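Local coordinates for protein YHDH (Escherichia coli, PDB 1O89) that probably catalyses the NADPH-dependent reduction of acrylyl-CoA to propanoyl-CoA, working as a homodimer of the zinc-containing alcohol dehydrogenase family, at residues Leu22-Leu26 / Ser37-Glu43; Pro79-Asp85 / Glu113-Leu119; Pro227-Gln231 / Met274-Arg279. All blocks are in the same frame, centred on the assembly; numbering follows the deposited sequence.

Interaction 1. Residues Leu22-Leu26 / Ser37-Glu43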
loop_
_atom_site.group_PDB
_atom_site.type_symbol
_atom_site.label_atom_id
_atom_site.label_comp_id
_atom_site.label_asym_id
_atom_site.label_seq_id
_atom_site.Cartn_x
_atom_site.Cartn_y
_atom_site.Cartn_z
ATOM N N LEU A 22 -0.017 20.672 40.867
ATOM C CA LEU A 22 -0.348 21.007 39.444
ATOM C C LEU A 22 -1.858 20.972 39.133
ATOM O O LEU A 22 -2.571 20.062 39.551
ATOM C CB LEU A 22 0.394 20.068 38.483
ATOM C CG LEU A 22 0.018 18.585 38.588
ATOM C CD1 LEU A 22 -0.672 18.122 37.338
ATOM C CD2 LEU A 22 1.235 17.718 38.893
ATOM N N GLN A 23 -2.332 21.974 38.396
ATOM C CA GLN A 23 -3.703 22.007 37.906
ATOM C C GLN A 23 -3.829 21.120 36.675
ATOM O O GLN A 23 -2.932 21.050 35.849
ATOM C CB GLN A 23 -4.122 23.434 37.533
ATOM C CG GLN A 23 -4.103 24.421 38.676
ATOM C CD GLN A 23 -5.430 24.491 39.430
ATOM O OE1 GLN A 23 -6.377 25.153 38.980
ATOM N NE2 GLN A 23 -5.493 23.826 40.581
ATOM N N ALA A 24 -4.980 20.481 36.541
ATOM C CA ALA A 24 -5.216 19.538 35.457
ATOM C C ALA A 24 -6.706 19.324 35.263
ATOM O O ALA A 24 -7.456 19.267 36.241
ATOM C CB ALA A 24 -4.554 18.226 35.779
ATOM N N LEU A 25 -7.138 19.225 34.010
ATOM C CA LEU A 25 -8.466 18.713 33.709
ATOM C C LEU A 25 -8.406 17.188 33.817
ATOM O O LEU A 25 -7.716 16.543 33.041
ATOM C CB LEU A 25 -8.936 19.136 32.319
ATOM C CG LEU A 25 -10.404 18.774 32.017
ATOM C CD1 LEU A 25 -11.339 19.796 32.616
ATOM C CD2 LEU A 25 -10.648 18.640 30.519
ATOM N N LEU A 26 -9.116 16.647 34.804
ATOM C CA LEU A 26 -9.162 15.217 35.088
ATOM C C LEU A 26 -10.518 14.620 34.688
ATOM O O LEU A 26 -11.571 15.130 35.056
ATOM C CB LEU A 26 -8.900 14.968 36.585
ATOM C CG LEU A 26 -8.503 13.549 37.023
ATOM C CD1 LEU A 26 -7.106 13.212 36.544
ATOM C CD2 LEU A 26 -8.588 13.378 38.545
ATOM N N SER A 37 -13.534 17.763 35.309
ATOM C CA SER A 37 -13.373 18.893 36.223
ATOM C C SER A 37 -11.901 19.258 36.418
ATOM O O SER A 37 -11.024 18.403 36.322
ATOM C CB SER A 37 -14.010 18.572 37.575
ATOM O OG SER A 37 -13.227 17.649 38.306
ATOM N N VAL A 38 -11.639 20.527 36.703
ATOM C CA VAL A 38 -10.280 20.983 36.968
ATOM C C VAL A 38 -9.942 20.694 38.432
ATOM O O VAL A 38 -10.713 21.003 39.333
ATOM C CB VAL A 38 -10.101 22.485 36.618
ATOM C CG1 VAL A 38 -8.755 23.025 37.125
ATOM C CG2 VAL A 38 -10.211 22.673 35.117
ATOM N N GLN A 39 -8.781 20.095 38.651
ATOM C CA GLN A 39 -8.372 19.633 39.971
ATOM C C GLN A 39 -6.899 19.926 40.225
ATOM O O GLN A 39 -6.105 20.069 39.292
ATOM C CB GLN A 39 -8.630 18.131 40.099
ATOM C CG GLN A 39 -9.975 17.797 40.701
ATOM C CD GLN A 39 -10.303 16.317 40.605
ATOM O OE1 GLN A 39 -9.700 15.490 41.301
ATOM N NE2 GLN A 39 -11.261 15.979 39.745
ATOM N N THR A 40 -6.550 20.019 41.503
ATOM C CA THR A 40 -5.165 20.169 41.932
ATOM C C THR A 40 -4.651 18.776 42.257
ATOM O O THR A 40 -5.266 18.048 43.029
ATOM C CB THR A 40 -5.094 21.108 43.155
ATOM O OG1 THR A 40 -5.059 22.466 42.706
ATOM C CG2 THR A 40 -3.784 20.940 43.930
ATOM N N LEU A 41 -3.531 18.400 41.652
ATOM C CA LEU A 41 -3.003 17.045 41.760
ATOM C C LEU A 41 -1.565 17.080 42.248
ATOM O O LEU A 41 -0.772 17.903 41.792
ATOM C CB LEU A 41 -3.057 16.352 40.397
ATOM C CG LEU A 41 -4.444 16.135 39.794
ATOM C CD1 LEU A 41 -4.313 15.565 38.400
ATOM C CD2 LEU A 41 -5.267 15.218 40.668
ATOM N N ASP A 42 -1.227 16.172 43.157
ATOM C CA ASP A 42 0.130 16.087 43.674
ATOM C C ASP A 42 1.080 15.564 42.593
ATOM O O ASP A 42 0.726 14.674 41.810
ATOM C CB ASP A 42 0.165 15.184 44.911
ATOM C CG ASP A 42 1.406 15.398 45.758
ATOM O OD1 ASP A 42 2.483 14.904 45.361
ATOM O OD2 ASP A 42 1.405 16.039 46.830
ATOM N N GLU A 43 2.280 16.133 42.550
ATOM C CA GLU A 43 3.328 15.707 41.617
ATOM C C GLU A 43 3.604 14.196 41.644
ATOM O O GLU A 43 3.995 13.615 40.633
ATOM C CB GLU A 43 4.644 16.443 41.916
ATOM C CG GLU A 43 5.077 17.414 40.831
ATOM C CD GLU A 43 6.008 18.485 41.363
ATOM O OE1 GLU A 43 7.008 18.130 42.034
ATOM O OE2 GLU A 43 5.734 19.683 41.117
#

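Interaction 2. Residues Pro79-Asp85 / Glu113-Leu119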
loop_
_atom_site.group_PDB
_atom_site.type_symbol
_atom_site.label_atom_id
_atom_site.label_comp_id
_atom_site.label_asym_id
_atom_site.label_seq_id
_atom_site.Cartn_x
_atom_site.Cartn_y
_atom_site.Cartn_z
ATOM N N PRO A 79 -8.604 7.433 36.587
ATOM C CA PRO A 79 -8.820 8.770 36.030
ATOM C C PRO A 79 -7.796 9.101 34.943
ATOM O O PRO A 79 -6.721 8.511 34.935
ATOM C CB PRO A 79 -8.651 9.698 37.249
ATOM C CG PRO A 79 -7.939 8.892 38.309
ATOM C CD PRO A 79 -7.928 7.469 37.893
ATOM N N MET A 80 -8.121 10.036 34.054
ATOM C CA MET A 80 -7.257 10.332 32.902
ATOM C C MET A 80 -7.177 11.810 32.632
ATOM O O MET A 80 -8.192 12.484 32.652
ATOM C CB MET A 80 -7.806 9.623 31.655
ATOM C CG MET A 80 -7.024 9.860 30.369
ATOM S SD MET A 80 -5.285 9.432 30.488
ATOM C CE MET A 80 -5.390 7.864 31.211
ATOM N N ILE A 81 -5.973 12.308 32.368
ATOM C CA ILE A 81 -5.785 13.668 31.871
ATOM C C ILE A 81 -5.680 13.608 30.337
ATOM O O ILE A 81 -4.740 13.015 29.816
ATOM C CB ILE A 81 -4.519 14.295 32.433
ATOM C CG1 ILE A 81 -4.637 14.500 33.945
ATOM C CG2 ILE A 81 -4.250 15.633 31.754
ATOM C CD1 ILE A 81 -3.339 14.940 34.597
ATOM N N PRO A 82 -6.626 14.212 29.622
ATOM C CA PRO A 82 -6.622 14.184 28.161
ATOM C C PRO A 82 -5.612 15.174 27.575
ATOM O O PRO A 82 -4.856 15.817 28.304
ATOM C CB PRO A 82 -8.049 14.577 27.802
ATOM C CG PRO A 82 -8.495 15.448 28.927
ATOM C CD PRO A 82 -7.742 15.009 30.151
ATOM N N GLY A 83 -5.602 15.279 26.257
ATOM C CA GLY A 83 -4.665 16.137 25.528
ATOM C C GLY A 83 -3.612 15.290 24.841
ATOM O O GLY A 83 -2.574 15.006 25.432
ATOM N N ILE A 84 -3.879 14.878 23.601
ATOM C CA ILE A 84 -2.918 14.065 22.865
ATOM C C ILE A 84 -1.713 14.849 22.393
ATOM O O ILE A 84 -0.702 14.250 22.048
ATOM C CB ILE A 84 -3.571 13.308 21.666
ATOM C CG1 ILE A 84 -4.123 14.275 20.605
ATOM C CG2 ILE A 84 -4.663 12.363 22.173
ATOM C CD1 ILE A 84 -4.718 13.560 19.387
ATOM N N ASP A 85 -1.827 16.173 22.354
ATOM C CA ASP A 85 -0.710 17.047 21.992
ATOM C C ASP A 85 -0.360 17.984 23.147
ATOM O O ASP A 85 -1.250 18.475 23.835
ATOM C CB ASP A 85 -1.096 17.976 20.841
ATOM C CG ASP A 85 -1.558 17.256 19.607
ATOM O OD1 ASP A 85 -1.350 16.023 19.452
ATOM O OD2 ASP A 85 -2.154 17.896 18.712
ATOM N N GLU A 113 -4.673 9.510 26.208
ATOM C CA GLU A 113 -5.599 8.397 26.031
ATOM C C GLU A 113 -5.429 7.344 27.125
ATOM O O GLU A 113 -6.360 7.093 27.888
ATOM C CB GLU A 113 -5.419 7.740 24.656
ATOM C CG GLU A 113 -5.584 8.698 23.489
ATOM C CD GLU A 113 -5.387 8.012 22.152
ATOM O OE1 GLU A 113 -6.367 7.433 21.620
ATOM O OE2 GLU A 113 -4.248 8.034 21.642
ATOM N N ASN A 114 -4.258 6.718 27.189
ATOM C CA ASN A 114 -3.964 5.772 28.257
ATOM C C ASN A 114 -2.771 6.192 29.121
ATOM O O ASN A 114 -2.291 5.421 29.957
ATOM C CB ASN A 114 -3.790 4.353 27.694
ATOM C CG ASN A 114 -2.649 4.242 26.698
ATOM O OD1 ASN A 114 -1.725 5.061 26.678
ATOM N ND2 ASN A 114 -2.704 3.208 25.870
ATOM N N HIS A 115 -2.330 7.434 28.936
ATOM C CA HIS A 115 -1.230 7.990 29.699
ATOM C C HIS A 115 -1.520 9.481 29.889
ATOM O O HIS A 115 -1.801 10.164 28.923
ATOM C CB HIS A 115 0.089 7.740 28.947
ATOM C CG HIS A 115 1.297 8.309 29.622
ATOM N ND1 HIS A 115 2.299 7.522 30.141
ATOM C CD2 HIS A 115 1.672 9.592 29.851
ATOM C CE1 HIS A 115 3.231 8.292 30.675
ATOM N NE2 HIS A 115 2.881 9.553 30.502
ATOM N N TRP A 116 -1.471 9.976 31.121
ATOM C CA TRP A 116 -1.828 11.361 31.430
ATOM C C TRP A 116 -1.134 12.333 30.489
ATOM O O TRP A 116 0.079 12.319 30.367
ATOM C CB TRP A 116 -1.487 11.729 32.880
ATOM C CG TRP A 116 -2.442 11.187 33.913
ATOM C CD1 TRP A 116 -3.460 10.288 33.720
ATOM C CD2 TRP A 116 -2.462 11.509 35.302
ATOM N NE1 TRP A 116 -4.106 10.034 34.905
ATOM C CE2 TRP A 116 -3.518 10.779 35.894
ATOM C CE3 TRP A 116 -1.689 12.346 36.119
ATOM C CZ2 TRP A 116 -3.815 10.860 37.258
ATOM C CZ3 TRP A 116 -1.996 12.433 37.474
ATOM C CH2 TRP A 116 -3.050 11.690 38.026
ATOM N N GLY A 117 -1.913 13.211 29.875
ATOM C CA GLY A 117 -1.434 14.033 28.788
ATOM C C GLY A 117 -1.429 15.513 29.044
ATOM O O GLY A 117 -1.132 15.959 30.143
ATOM N N GLY A 118 -1.812 16.270 28.020
ATOM C CA GLY A 118 -1.453 17.674 27.906
ATOM C C GLY A 118 -2.292 18.686 28.628
ATOM O O GLY A 118 -1.848 19.811 28.810
ATOM N N LEU A 119 -3.496 18.327 29.045
ATOM C CA LEU A 119 -4.387 19.307 29.673
ATOM C C LEU A 119 -4.091 19.396 31.166
ATOM O O LEU A 119 -4.916 19.105 32.025
ATOM C CB LEU A 119 -5.865 19.002 29.363
ATOM C CG LEU A 119 -6.439 19.418 27.979
ATOM C CD1 LEU A 119 -5.670 20.517 27.272
ATOM C CD2 LEU A 119 -6.457 18.262 27.071
#

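Interaction 3. Residues Pro227-Gln231 / Met274-Arg279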
loop_
_atom_site.group_PDB
_atom_site.type_symbol
_atom_site.label_atom_id
_atom_site.label_comp_id
_atom_site.label_asym_id
_atom_site.label_seq_id
_atom_site.Cartn_x
_atom_site.Cartn_y
_atom_site.Cartn_z
ATOM N N PRO A 227 -15.037 -2.118 -9.151
ATOM C CA PRO A 227 -13.646 -2.471 -8.837
ATOM C C PRO A 227 -12.620 -1.560 -9.521
ATOM O O PRO A 227 -11.637 -1.163 -8.889
ATOM C CB PRO A 227 -13.521 -3.905 -9.370
ATOM C CG PRO A 227 -14.909 -4.441 -9.395
ATOM C CD PRO A 227 -15.810 -3.285 -9.627
ATOM N N LEU A 228 -12.852 -1.256 -10.797
ATOM C CA LEU A 228 -12.042 -0.288 -11.532
ATOM C C LEU A 228 -12.924 0.776 -12.178
ATOM O O LEU A 228 -13.904 0.459 -12.854
ATOM C CB LEU A 228 -11.210 -0.979 -12.617
ATOM C CG LEU A 228 -10.195 -2.031 -12.161
ATOM C CD1 LEU A 228 -9.508 -2.666 -13.368
ATOM C CD2 LEU A 228 -9.159 -1.451 -11.196
ATOM N N GLU A 229 -12.556 2.036 -11.972
ATOM C CA GLU A 229 -13.193 3.173 -12.630
ATOM C C GLU A 229 -12.178 3.918 -13.479
ATOM O O GLU A 229 -11.005 3.596 -13.453
ATOM C CB GLU A 229 -13.757 4.137 -11.584
ATOM C CG GLU A 229 -14.521 3.459 -10.455
ATOM C CD GLU A 229 -15.856 4.117 -10.173
ATOM O OE1 GLU A 229 -15.877 5.333 -9.877
ATOM O OE2 GLU A 229 -16.877 3.408 -10.243
ATOM N N LYS A 230 -12.623 4.931 -14.219
ATOM C CA LYS A 230 -11.704 5.751 -15.013
ATOM C C LYS A 230 -10.573 6.285 -14.131
ATOM O O LYS A 230 -10.810 6.731 -12.997
ATOM C CB LYS A 230 -12.437 6.917 -15.681
ATOM C CG LYS A 230 -11.553 7.723 -16.625
ATOM C CD LYS A 230 -12.210 9.001 -17.119
ATOM C CE LYS A 230 -11.358 9.629 -18.219
ATOM N NZ LYS A 230 -11.852 10.970 -18.625
ATOM N N GLN A 231 -9.352 6.230 -14.660
ATOM C CA GLN A 231 -8.157 6.700 -13.959
ATOM C C GLN A 231 -8.107 8.232 -13.940
ATOM O O GLN A 231 -7.943 8.852 -14.985
ATOM C CB GLN A 231 -6.892 6.185 -14.657
ATOM C CG GLN A 231 -6.550 4.727 -14.404
ATOM C CD GLN A 231 -5.511 4.207 -15.382
ATOM O OE1 GLN A 231 -4.311 4.327 -15.143
ATOM N NE2 GLN A 231 -5.972 3.646 -16.494
ATOM N N MET A 274 -8.218 -5.288 -7.478
ATOM C CA MET A 274 -7.989 -4.942 -8.892
ATOM C C MET A 274 -7.095 -3.712 -9.127
ATOM O O MET A 274 -6.219 -3.750 -10.002
ATOM C CB MET A 274 -9.303 -4.805 -9.655
ATOM C CG MET A 274 -10.204 -6.043 -9.607
ATOM S SD MET A 274 -9.387 -7.601 -10.022
ATOM C CE MET A 274 -9.090 -7.352 -11.718
ATOM N N PRO A 275 -7.311 -2.617 -8.398
ATOM C CA PRO A 275 -6.374 -1.492 -8.464
ATOM C C PRO A 275 -4.954 -1.937 -8.152
ATOM O O PRO A 275 -4.000 -1.487 -8.780
ATOM C CB PRO A 275 -6.898 -0.531 -7.385
ATOM C CG PRO A 275 -8.361 -0.858 -7.247
ATOM C CD PRO A 275 -8.457 -2.326 -7.516
ATOM N N PHE A 276 -4.822 -2.863 -7.210
ATOM C CA PHE A 276 -3.511 -3.341 -6.798
ATOM C C PHE A 276 -2.830 -4.226 -7.849
ATOM O O PHE A 276 -1.709 -3.939 -8.266
ATOM C CB PHE A 276 -3.634 -4.033 -5.439
ATOM C CG PHE A 276 -4.202 -3.131 -4.383
ATOM C CD1 PHE A 276 -3.434 -2.123 -3.855
ATOM C CD2 PHE A 276 -5.533 -3.240 -3.983
ATOM C CE1 PHE A 276 -3.952 -1.249 -2.889
ATOM C CE2 PHE A 276 -6.057 -2.382 -3.031
ATOM C CZ PHE A 276 -5.258 -1.375 -2.484
ATOM N N ILE A 277 -3.512 -5.264 -8.313
ATOM C CA ILE A 277 -2.861 -6.275 -9.114
ATOM C C ILE A 277 -2.834 -5.916 -10.597
ATOM O O ILE A 277 -1.991 -6.416 -11.316
ATOM C CB ILE A 277 -3.467 -7.712 -8.863
ATOM C CG1 ILE A 277 -4.840 -7.887 -9.522
ATOM C CG2 ILE A 277 -3.514 -7.993 -7.365
ATOM C CD1 ILE A 277 -5.330 -9.344 -9.552
ATOM N N LEU A 278 -3.752 -5.060 -11.038
ATOM C CA LEU A 278 -3.814 -4.639 -12.432
ATOM C C LEU A 278 -3.312 -3.207 -12.652
ATOM O O LEU A 278 -2.992 -2.850 -13.771
ATOM C CB LEU A 278 -5.242 -4.782 -12.989
ATOM C CG LEU A 278 -5.838 -6.168 -13.250
ATOM C CD1 LEU A 278 -7.137 -6.047 -14.072
ATOM C CD2 LEU A 278 -4.854 -7.128 -13.963
ATOM N N ARG A 279 -3.239 -2.401 -11.597
ATOM C CA ARG A 279 -2.797 -1.010 -11.718
ATOM C C ARG A 279 -1.608 -0.654 -10.837
ATOM O O ARG A 279 -1.217 0.502 -10.779
ATOM C CB ARG A 279 -3.969 -0.042 -11.469
ATOM C CG ARG A 279 -4.985 -0.023 -12.638
ATOM C CD ARG A 279 -6.161 0.923 -12.412
ATOM N NE ARG A 279 -7.073 1.023 -13.559
ATOM C CZ ARG A 279 -8.240 1.662 -13.529
ATOM N NH1 ARG A 279 -8.661 2.260 -12.420
ATOM N NH2 ARG A 279 -8.994 1.711 -14.619
#

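Interaction 1. Residues Leu22-Leu26 / Ser37-Glu43
Leu22 and Leu41 exchange two backbone hydrogen bonds, the shorter from Leu41 N to Leu22 O at 2.8 Å. The same reciprocal pairing recurs between Ala24 and Gln39 and again between Leu26 and Ser37, where Leu26 N points almost straight at Ser37 O (N-H...O 169°). The return bond, Ser37 N to Leu26 O, is longer at 3.3 Å. Between these pairs Gln23 faces Thr40 and Leu25 faces Val38 as non-hydrogen-bonded pairs, and the NH groups of Gln23 and Leu25 turn to the other side of their strand, the first to the carboxylate of Glu121, the second probably to the backbone O of Leu119. This is a beta hairpin of strands 23-28 and 35-40, with strand 23-28 also tied, along the edge away from its partner, to residues 119-121.

Ala24, Leu26 and Leu41 make the apolar face that lies against Ile81; Ala24 CB stands 3.7 Å from Leu41 CD1. On the same side the extended Gln39 chain lays its amide across Leu26, with OE1 3.6 Å from Leu26 CD2. Its NE2 donates to Ser37 OG at 3.0 Å, the hydroxyl lying nearly in the amide plane, and also to the carboxylate of Glu28. With an alanine here, Ser37 OG and the carboxylate of Glu28 would probably lose the donor they share, and one side of Leu26 would be uncovered. Leu22 has CG wedged between its own backbone N and carbonyl carbon (chi1 63°), which brings CG to 3.4 Å from Leu41 O and sends CD2 toward Glu43, whose carboxylate is held by Arg91 and Gln122.

Interaction 2. Residues Pro79-Asp85 / Glu113-Leu119
Ile81 lies over one face of the Trp116 indole, and its side chain can be followed outward atom by atom. CB rests 3.8 Å from Gly117 N, beside the very backbone that Ile81 O binds. There the branches part. With CG1 beside the backbone N (chi1 -66°), that branch is laid over the five-membered ring, 4.1 Å from CG1 to its centroid and 19° off the normal, a CH-pi contact. CG2 turns the other way and touches two carbonyl oxygens, Gly117 O and Leu119 O, which lie about at right angles round it. The tip, CD1, continues over the rim of the six-membered ring and comes to 3.4 Å from Trp116 CE3, a tight fit.

The indole is fixed at its edge as well. NE1 donates to Pro79 O at 3.0 Å and nearly straight (164°), the oxygen lying close to the ring plane although the donor stands well above the plane of the carbonyl. Met80 SD comes up to the edge near CD1, 4.9 Å from the centroid of the five-membered ring, a Met-aromatic contact.

Beyond the ring the backbones take over. Gly117 N bonds Ile81 O at 2.8 Å, Leu119 N bonds Pro82 O, and Gly118 N meets Gly83 O on a lone pair. The chains run so close here that a beta carbon on Gly83, Gly117 or Gly118 would collide with the facing segment. Strand 23-28 adds Ala24 and Leu26 around Ile81, and Lys63 pairs with the carboxylate of Glu113. The arrangement is a glycine-rich pairing of two irregular segments within the GroES-like domain of a medium-chain dehydrogenase, with Ile84 about 7 Å, side chain to side chain, from the NADP(+)-binding Ser288.

Interaction 3. Residues Pro227-Gln231 / Met274-Arg279
Arg279 reaches Glu229 through a chain stretched straight from CG to NE (chi2 180°, chi3 176°), while Leu228, with CG beside its backbone N (chi1 -61°), turns its methyls onto the helix. The guanidinium meets Glu229 O end-on: NH1 donates at 2.9 Å and NH2 at 3.0 Å, so a single carbonyl oxygen takes two bonds. That oxygen lies near the guanidinium plane, and NH1 lies in the plane of the carbonyl while NH2 stands above it.

Both faces of the flat group are occupied. Gln231 CG sits over the centre of one, 3.6 Å from Arg279 CZ, and Leu228 CD2 presses on the opposite face nearer the rim; this sandwich, together with the paired bonds, probably limits rotation of the group. Gln231 is itself steadied by Tyr254 N, which binds its OE1. Leu228 CD2 also lodges against the start of the helix, 3.7 Å from Met274 CB and 3.8 Å from Pro275 CD.

Met274 and Pro227 pack in addition on Leu263 and Phe267 of the second subunit, placing the contact at the dimer interface. It joins the loop leading into strand 233-238 to helix 274-279, which bears the NADP(+)-binding Ile277, within the parallel-sheeted Rossmann-fold domain characteristic of dinucleotide-dependent dehydrogenases.

In the fold
Interactions 1 and 2 share one region: the hairpin rests directly on the paired loops, Leu25 N probably bonding Leu119 O and Ala24 packing on Ile81. Interaction 3 lies across the chain's centre, its nearest atoms about 26 Å from those of interaction 2 and about 39 Å from those of interaction 1. Interaction 2 is the most buried, and there backbone bonds and an indole do the work in glycine-lined, irregular chain. Interaction 1, partly buried, relies on regular antiparallel pairing, with an apolar face turned inward. Interaction 3, also partly buried, has no strand pairing across it and instead depends on a side-chain cation gripping a carbonyl, beside the second subunit.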